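Local coordinates for protein CPI (Ascaris lumbricoides, PDB 4IT7) that probably inhibits papain-like cysteine proteases, as other members of the cystatin family do, at residues A[17-22]-A[58-63]. Numbering follows the deposited sequence.
Sequences PKIQAL and TVLELL
Thr58 OG1 and Leu22 CD1, 3.9 Å apart, make a van der Waals contact of a hydroxyl oxygen with a methyl, and no hydrogen bond spans segments 17-22 and 58-63. The leucine and threonine side chains reach toward each other tip to tip, and the same methyl, CD1, also lies 4.1 Å from Thr58 CG2. A beta-branched threonine suits this strand position because it turns two different branches to the helix. With chi1 at -55°, OG1 lies beside the backbone N, which leaves CG2 anti to that N, where it meets Ile19 CD1 at 4.0 Å.

Ile19 uses both of its arms, which its beta-branch keeps separate. CD1 touches the Thr58 methyl where the two side chains cross at a slant, and CG2 sits against Leu60 CD2 at 3.8 Å, the isoleucine and leucine side chains running past each other in opposite directions. Leu60, with its forked end, offers CD2 to Ile19 and CD1 to Leu22 CB at 4.3 Å; both residues suit a buried, apolar interface. On the sheet, Ala48 of the neighbouring strand touches both Ile19 and Leu60, while Ile94 meets Leu22.

Alternation along the strand directs Thr58 and Leu60 to the helix, and the axes of 17-22 and 58-63 cross at -68°. This is the packing of the cystatin fold, in which one helix lies across an antiparallel sheet. With all four touching residues buried and no polar bond between the segments, apolar packing holds this first part of the helix against the strand.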
loop_
_atom_site.group_PDB
_atom_site.type_symbol
_atom_site.label_atom_id
_atom_site.label_comp_id
_atom_site.label_asym_id
_atom_site.label_seq_id
_atom_site.Cartn_x
_atom_site.Cartn_y
_atom_site.Cartn_z
ATOM N N PRO A 17 -6.203 -2.361 -12.813
ATOM C CA PRO A 17 -5.454 -1.115 -12.942
ATOM C C PRO A 17 -5.788 -0.155 -11.810
ATOM O O PRO A 17 -4.907 0.559 -11.333
ATOM C CB PRO A 17 -5.916 -0.559 -14.297
ATOM C CG PRO A 17 -6.451 -1.734 -15.048
ATOM C CD PRO A 17 -7.051 -2.631 -13.993
ATOM N N LYS A 18 -7.034 -0.175 -11.354
ATOM C CA LYS A 18 -7.413 0.599 -10.183
ATOM C C LYS A 18 -6.806 0.051 -8.863
ATOM O O LYS A 18 -6.455 0.831 -7.999
ATOM C CB LYS A 18 -8.949 0.751 -10.094
ATOM C CG LYS A 18 -9.495 1.531 -8.874
ATOM C CD LYS A 18 -8.878 2.929 -8.687
ATOM C CE LYS A 18 -9.716 3.867 -7.814
ATOM N NZ LYS A 18 -10.127 3.261 -6.515
ATOM N N ILE A 19 -6.729 -1.271 -8.688
ATOM C CA ILE A 19 -6.109 -1.833 -7.488
ATOM C C ILE A 19 -4.630 -1.440 -7.436
ATOM O O ILE A 19 -4.177 -0.986 -6.401
ATOM C CB ILE A 19 -6.273 -3.368 -7.339
ATOM C CG1 ILE A 19 -7.751 -3.733 -7.157
ATOM C CG2 ILE A 19 -5.420 -3.919 -6.174
ATOM C CD1 ILE A 19 -8.468 -3.183 -5.938
ATOM N N GLN A 20 -3.912 -1.583 -8.549
ATOM C CA GLN A 20 -2.527 -1.152 -8.639
ATOM C C GLN A 20 -2.297 0.334 -8.210
ATOM O O GLN A 20 -1.464 0.615 -7.335
ATOM C CB GLN A 20 -2.001 -1.411 -10.049
ATOM C CG GLN A 20 -1.769 -2.903 -10.361
ATOM C CD GLN A 20 -0.645 -3.561 -9.541
ATOM O OE1 GLN A 20 0.409 -2.976 -9.333
ATOM N NE2 GLN A 20 -0.870 -4.792 -9.095
ATOM N N ALA A 21 -3.050 1.258 -8.813
ATOM C CA ALA A 21 -3.066 2.698 -8.444
ATOM C C ALA A 21 -3.242 2.852 -6.958
ATOM O O ALA A 21 -2.449 3.538 -6.305
ATOM C CB ALA A 21 -4.197 3.421 -9.164
ATOM N N LEU A 22 -4.254 2.184 -6.406
ATOM C CA LEU A 22 -4.461 2.280 -4.979
ATOM C C LEU A 22 -3.271 1.764 -4.132
ATOM O O LEU A 22 -2.916 2.413 -3.125
ATOM C CB LEU A 22 -5.743 1.571 -4.536
ATOM C CG LEU A 22 -7.143 2.098 -4.870
ATOM C CD1 LEU A 22 -8.156 1.244 -4.129
ATOM C CD2 LEU A 22 -7.381 3.594 -4.659
ATOM N N THR A 58 -11.811 -0.789 0.201
ATOM C CA THR A 58 -10.854 -1.735 -0.341
ATOM C C THR A 58 -9.750 -2.088 0.665
ATOM O O THR A 58 -9.063 -1.189 1.158
ATOM C CB THR A 58 -10.170 -1.152 -1.582
ATOM O OG1 THR A 58 -11.158 -0.761 -2.546
ATOM C CG2 THR A 58 -9.194 -2.177 -2.173
ATOM N N VAL A 59 -9.563 -3.373 0.951
ATOM C CA VAL A 59 -8.514 -3.799 1.882
ATOM C C VAL A 59 -7.475 -4.538 1.060
ATOM O O VAL A 59 -7.800 -5.470 0.290
ATOM C CB VAL A 59 -9.010 -4.648 3.077
ATOM C CG1 VAL A 59 -7.805 -5.160 3.897
ATOM C CG2 VAL A 59 -9.941 -3.852 3.978
ATOM N N LEU A 60 -6.243 -4.060 1.180
ATOM C CA LEU A 60 -5.120 -4.610 0.452
ATOM C C LEU A 60 -4.116 -5.163 1.429
ATOM O O LEU A 60 -3.955 -4.631 2.532
ATOM C CB LEU A 60 -4.420 -3.541 -0.436
ATOM C CG LEU A 60 -5.233 -2.631 -1.353
ATOM C CD1 LEU A 60 -4.341 -1.557 -1.941
ATOM C CD2 LEU A 60 -5.904 -3.437 -2.460
ATOM N N GLU A 61 -3.462 -6.250 1.010
ATOM C CA GLU A 61 -2.290 -6.731 1.699
ATOM C C GLU A 61 -1.170 -6.558 0.729
ATOM O O GLU A 61 -1.214 -7.094 -0.366
ATOM C CB GLU A 61 -2.394 -8.198 2.011
ATOM C CG GLU A 61 -3.153 -8.561 3.269
ATOM C CD GLU A 61 -3.216 -10.085 3.399
ATOM O OE1 GLU A 61 -3.769 -10.742 2.494
ATOM O OE2 GLU A 61 -2.679 -10.638 4.372
ATOM N N LEU A 62 -0.153 -5.816 1.164
ATOM C CA LEU A 62 0.995 -5.504 0.357
ATOM C C LEU A 62 2.199 -6.172 0.971
ATOM O O LEU A 62 2.416 -6.101 2.192
ATOM C CB LEU A 62 1.214 -3.968 0.317
ATOM C CG LEU A 62 0.009 -3.139 -0.202
ATOM C CD1 LEU A 62 0.273 -1.638 -0.106
ATOM C CD2 LEU A 62 -0.323 -3.483 -1.635
ATOM N N LEU A 63 2.990 -6.811 0.122
ATOM C CA LEU A 63 4.281 -7.322 0.545
ATOM C C LEU A 63 5.303 -6.265 0.149
ATOM O O LEU A 63 5.441 -5.949 -1.059
ATOM C CB LEU A 63 4.592 -8.649 -0.187
ATOM C CG LEU A 63 5.987 -9.215 0.065
ATOM C CD1 LEU A 63 6.177 -9.482 1.553
ATOM C CD2 LEU A 63 6.210 -10.476 -0.806
#